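Eukaryotic peptide chain release factor GTP-binding subunit (Schizosaccharomyces pombe, PDB 1R5B) is the GTP-binding subunit of the eukaryotic translation release factor (eRF3), a GTP-binding protein related to elongation factor Tu, with a P-loop domain followed by beta-rich domains. Local coordinates at residues A[166-169]-A[170-173]; A[211-214]-A[215-218]. One frame throughout, in Å; residues are numbered along the deposited sequence.

Contact 1 (A[166-169]-A[170-173])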
loop_
_atom_site.group_PDB
_atom_site.type_symbol
_atom_site.label_atom_id
_atom_site.label_comp_id
_atom_site.label_asym_id
_atom_site.label_seq_id
_atom_site.Cartn_x
_atom_site.Cartn_y
_atom_site.Cartn_z
ATOM N N GLY A 166 -13.817 12.720 33.235
ATOM C CA GLY A 166 -12.917 13.679 32.613
ATOM C C GLY A 166 -12.231 13.218 31.329
ATOM O O GLY A 166 -11.564 14.020 30.663
ATOM N N GLY A 167 -12.390 11.946 30.960
ATOM C CA GLY A 167 -11.532 11.327 29.955
ATOM C C GLY A 167 -11.726 11.770 28.513
ATOM O O GLY A 167 -12.749 12.350 28.154
ATOM N N GLN A 168 -10.742 11.469 27.676
ATOM C CA GLN A 168 -10.763 11.913 26.282
ATOM C C GLN A 168 -10.921 10.778 25.281
ATOM O O GLN A 168 -11.104 11.030 24.101
ATOM C CB GLN A 168 -9.500 12.718 25.960
ATOM C CG GLN A 168 -9.643 14.197 26.285
ATOM C CD GLN A 168 -8.353 14.979 26.119
ATOM O OE1 GLN A 168 -7.460 14.580 25.368
ATOM N NE2 GLN A 168 -8.260 16.106 26.815
ATOM N N THR A 169 -10.858 9.536 25.740
ATOM C CA THR A 169 -10.832 8.388 24.838
ATOM C C THR A 169 -12.067 8.274 23.933
ATOM O O THR A 169 -11.958 7.811 22.804
ATOM C CB THR A 169 -10.633 7.097 25.646
ATOM O OG1 THR A 169 -9.374 7.152 26.312
ATOM C CG2 THR A 169 -10.528 5.868 24.729
ATOM N N ARG A 170 -13.226 8.687 24.432
ATOM C CA ARG A 170 -14.438 8.715 23.625
ATOM C C ARG A 170 -14.224 9.674 22.463
ATOM O O ARG A 170 -14.386 9.312 21.304
ATOM C CB ARG A 170 -15.639 9.166 24.447
ATOM C CG ARG A 170 -16.876 9.443 23.610
ATOM C CD ARG A 170 -18.168 9.400 24.374
ATOM N NE ARG A 170 -19.268 8.923 23.535
ATOM C CZ ARG A 170 -20.370 8.307 23.989
ATOM N NH1 ARG A 170 -20.552 8.079 25.295
ATOM N NH2 ARG A 170 -21.311 7.920 23.127
ATOM N N GLU A 171 -13.839 10.896 22.796
ATOM C CA GLU A 171 -13.578 11.933 21.813
ATOM C C GLU A 171 -12.488 11.500 20.817
ATOM O O GLU A 171 -12.561 11.828 19.635
ATOM C CB GLU A 171 -13.212 13.230 22.529
ATOM C CG GLU A 171 -12.586 14.306 21.657
ATOM C CD GLU A 171 -12.328 15.585 22.436
ATOM O OE1 GLU A 171 -13.321 16.182 22.930
ATOM O OE2 GLU A 171 -11.136 15.976 22.562
ATOM N N HIS A 172 -11.511 10.731 21.288
ATOM C CA HIS A 172 -10.448 10.242 20.423
ATOM C C HIS A 172 -10.945 9.224 19.410
ATOM O O HIS A 172 -10.520 9.250 18.255
ATOM C CB HIS A 172 -9.312 9.656 21.250
ATOM C CG HIS A 172 -8.523 10.690 21.985
ATOM N ND1 HIS A 172 -7.549 10.375 22.907
ATOM C CD2 HIS A 172 -8.581 12.042 21.945
ATOM C CE1 HIS A 172 -7.037 11.487 23.396
ATOM N NE2 HIS A 172 -7.648 12.510 22.834
ATOM N N ALA A 173 -11.834 8.332 19.829
ATOM C CA ALA A 173 -12.402 7.356 18.903
ATOM C C ALA A 173 -13.339 8.048 17.912
ATOM O O ALA A 173 -13.337 7.724 16.724
ATOM C CB ALA A 173 -13.130 6.258 19.653
HETATM O O HOH W 1 -13.986 12.142 25.670
HETATM O O HOH W 2 -7.029 14.951 22.250
HETATM O O HOH W 3 -7.478 8.410 24.857
#

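Contact 2 (A[211-214]-A[215-218])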
loop_
_atom_site.group_PDB
_atom_site.type_symbol
_atom_site.label_atom_id
_atom_site.label_comp_id
_atom_site.label_asym_id
_atom_site.label_seq_id
_atom_site.Cartn_x
_atom_site.Cartn_y
_atom_site.Cartn_z
ATOM N N SER A 211 -12.111 -2.766 23.284
ATOM C CA SER A 211 -12.955 -3.426 22.304
ATOM C C SER A 211 -14.442 -3.158 22.571
ATOM O O SER A 211 -15.189 -2.804 21.672
ATOM C CB SER A 211 -12.663 -4.923 22.327
ATOM O OG SER A 211 -13.429 -5.569 21.347
ATOM N N MET A 212 -14.865 -3.304 23.815
ATOM C CA MET A 212 -16.245 -2.981 24.177
ATOM C C MET A 212 -16.540 -1.481 23.989
ATOM O O MET A 212 -17.559 -1.113 23.421
ATOM C CB MET A 212 -16.534 -3.422 25.606
ATOM C CG MET A 212 -16.489 -4.938 25.791
ATOM S SD MET A 212 -17.605 -5.847 24.684
ATOM C CE MET A 212 -18.981 -5.997 25.718
ATOM N N PHE A 213 -15.611 -0.629 24.402
ATOM C CA PHE A 213 -15.848 0.807 24.441
ATOM C C PHE A 213 -15.873 1.413 23.040
ATOM O O PHE A 213 -16.717 2.245 22.746
ATOM C CB PHE A 213 -14.788 1.468 25.334
ATOM C CG PHE A 213 -14.889 2.970 25.432
ATOM C CD1 PHE A 213 -15.634 3.558 26.428
ATOM C CD2 PHE A 213 -14.188 3.786 24.552
ATOM C CE1 PHE A 213 -15.710 4.942 26.538
ATOM C CE2 PHE A 213 -14.261 5.162 24.654
ATOM C CZ PHE A 213 -15.026 5.739 25.650
ATOM N N LEU A 214 -14.953 0.977 22.183
ATOM C CA LEU A 214 -14.810 1.533 20.837
ATOM C C LEU A 214 -16.007 1.183 19.964
ATOM O O LEU A 214 -16.460 1.993 19.159
ATOM C CB LEU A 214 -13.529 1.033 20.179
ATOM C CG LEU A 214 -12.238 1.650 20.722
ATOM C CD1 LEU A 214 -11.033 0.926 20.124
ATOM C CD2 LEU A 214 -12.152 3.143 20.425
ATOM N N ARG A 215 -16.522 -0.026 20.134
ATOM C CA ARG A 215 -17.787 -0.407 19.522
ATOM C C ARG A 215 -18.930 0.476 20.040
ATOM O O ARG A 215 -19.736 0.971 19.261
ATOM C CB ARG A 215 -18.091 -1.890 19.791
ATOM C CG ARG A 215 -19.436 -2.391 19.221
ATOM C CD ARG A 215 -19.563 -2.268 17.701
ATOM N NE ARG A 215 -20.913 -2.610 17.242
ATOM C CZ ARG A 215 -21.307 -2.621 15.962
ATOM N NH1 ARG A 215 -20.471 -2.292 14.991
ATOM N NH2 ARG A 215 -22.552 -2.954 15.654
ATOM N N ARG A 216 -19.005 0.680 21.345
ATOM C CA ARG A 216 -20.118 1.436 21.896
ATOM C C ARG A 216 -20.137 2.873 21.396
ATOM O O ARG A 216 -21.172 3.372 20.973
ATOM C CB ARG A 216 -20.099 1.423 23.423
ATOM C CG ARG A 216 -21.280 2.149 24.035
ATOM C CD ARG A 216 -21.437 1.959 25.535
ATOM N NE ARG A 216 -20.944 3.126 26.256
ATOM C CZ ARG A 216 -19.774 3.205 26.886
ATOM N NH1 ARG A 216 -18.937 2.166 26.930
ATOM N NH2 ARG A 216 -19.440 4.335 27.499
ATOM N N VAL A 217 -18.997 3.543 21.455
ATOM C CA VAL A 217 -18.974 4.980 21.226
ATOM C C VAL A 217 -18.726 5.322 19.763
ATOM O O VAL A 217 -18.979 6.441 19.348
ATOM C CB VAL A 217 -17.943 5.686 22.125
ATOM C CG1 VAL A 217 -18.122 5.255 23.579
ATOM C CG2 VAL A 217 -16.509 5.427 21.654
ATOM N N ALA A 218 -18.248 4.360 18.984
ATOM C CA ALA A 218 -17.865 4.639 17.602
ATOM C C ALA A 218 -18.043 3.493 16.616
ATOM O O ALA A 218 -17.610 3.597 15.500
ATOM C CB ALA A 218 -16.425 5.156 17.550
#

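Contact 1 (A[166-169]-A[170-173])
Gln168 and Thr169 meet Arg170 to Ala173 where a loop of the P-loop GTP-binding domain winds into the first turn of helix 169-178. At Arg170 the side chain, with CG anti to the backbone N, leaves the turn; its long chain can lie against Phe213 and Val217 of helix 200-218 while the charged end stays at the surface. Glu171 sits on the solvent side, as befits a carboxylate. Its N-H, too early in the helix for a regular i to i-4 bond, is given to a water 3.1 Å from N, and this water donates to Gly167 O at 2.8 Å. His172 is the hub. Its N bonds to Gln168 O at 2.9 Å, and chi1 of -71° folds the flat ring back beside that carbonyl, so that Gln168 O stands 3.3 Å above the ring plane, near the rim. Over the same face comes Gln168 CB, a CH-pi contact 3.9 Å from the centroid. The amide plane beyond is turned 74° from the ring, and OE1 takes only a weak, bent bond from His172 NE2, at 3.3 Å; a second water touches both atoms. A third joins ND1 to Thr169 OG1. Ala173 needs little space, facing helix 200-218, and its N bonds to Thr169 O at 3.0 Å while its CB rests 3.7 Å from that same oxygen.

Contact 2 (A[211-214]-A[215-218])
With chi1 at 178°, Phe213 carries its ring anti to the backbone N and forward along the helix toward the next turn, where Val217 and Arg216 receive it. Val217 has CG1 anti to its carbonyl carbon, which sends that methyl over the ring, while CG2 takes the hindered place between N and C. CG1 lies 3.8 Å from the Phe213 ring centroid, almost straight above the face though shifted toward the rim, a CH-pi contact; CG2 adds a flank contact, 3.8 Å from CE2. A branched aliphatic residue suits this spot because its two methyls spread across one side of the ring. Arg216 bends at chi3, 102°, and swings its guanidinium back to the same ring: NH1 comes within 3.6 Å of Phe213 CD1, with the two planes 80° apart. Val217 CG1 also lies 4.2 Å above the guanidinium plane, over its centre, so one methyl fills the corner between two flat groups set nearly at right angles.

All this rides on the C-terminal part of helix 200-218, which flanks the central sheet of the GTP-binding domain. Phe213 also meets Phe163 edge-to-face, and Leu214, a fitting buried residue, packs against Ala173 and Tyr228.

Phe213 O accepts from Val217 N at 2.9 Å, and Met212 O from Arg216 N at 3.1 Å. Either side of this pair the ladder is slacker: Ser211 O to Arg215 N is a weak 3.4 Å bond, and Ala218 N to Leu214 O is weak because it is bent. The end of the Arg215 chain leads away from 211-214, and its NH1 is given to Gly219 O, whereas Ala218 O is taken by Arg177 NE.

How the contacts relate
Both contacts belong to the GTP-binding domain, and their centres lie about 11 Å apart on neighbouring helices, 169-178 and 200-218. Where these meet, Ala173 CB touches Leu214 CD2 at 3.4 Å, and Arg170 CA lies 3.6 Å from Phe213 CZ. Each contact is partly buried. Contact 1 opens a helix beside the likely P-loop, and its chemistry is polar: one water serves a backbone N-H at the helix start, while two others and an amide meet a buried imidazole. Contact 2 lies near the far end of its helix and is chiefly apolar, a phenyl ring roofed by valine, with arginines on the outer side. Thr169 with Phe213, and Ala173 with Leu214, are buried pairs between the two contacts.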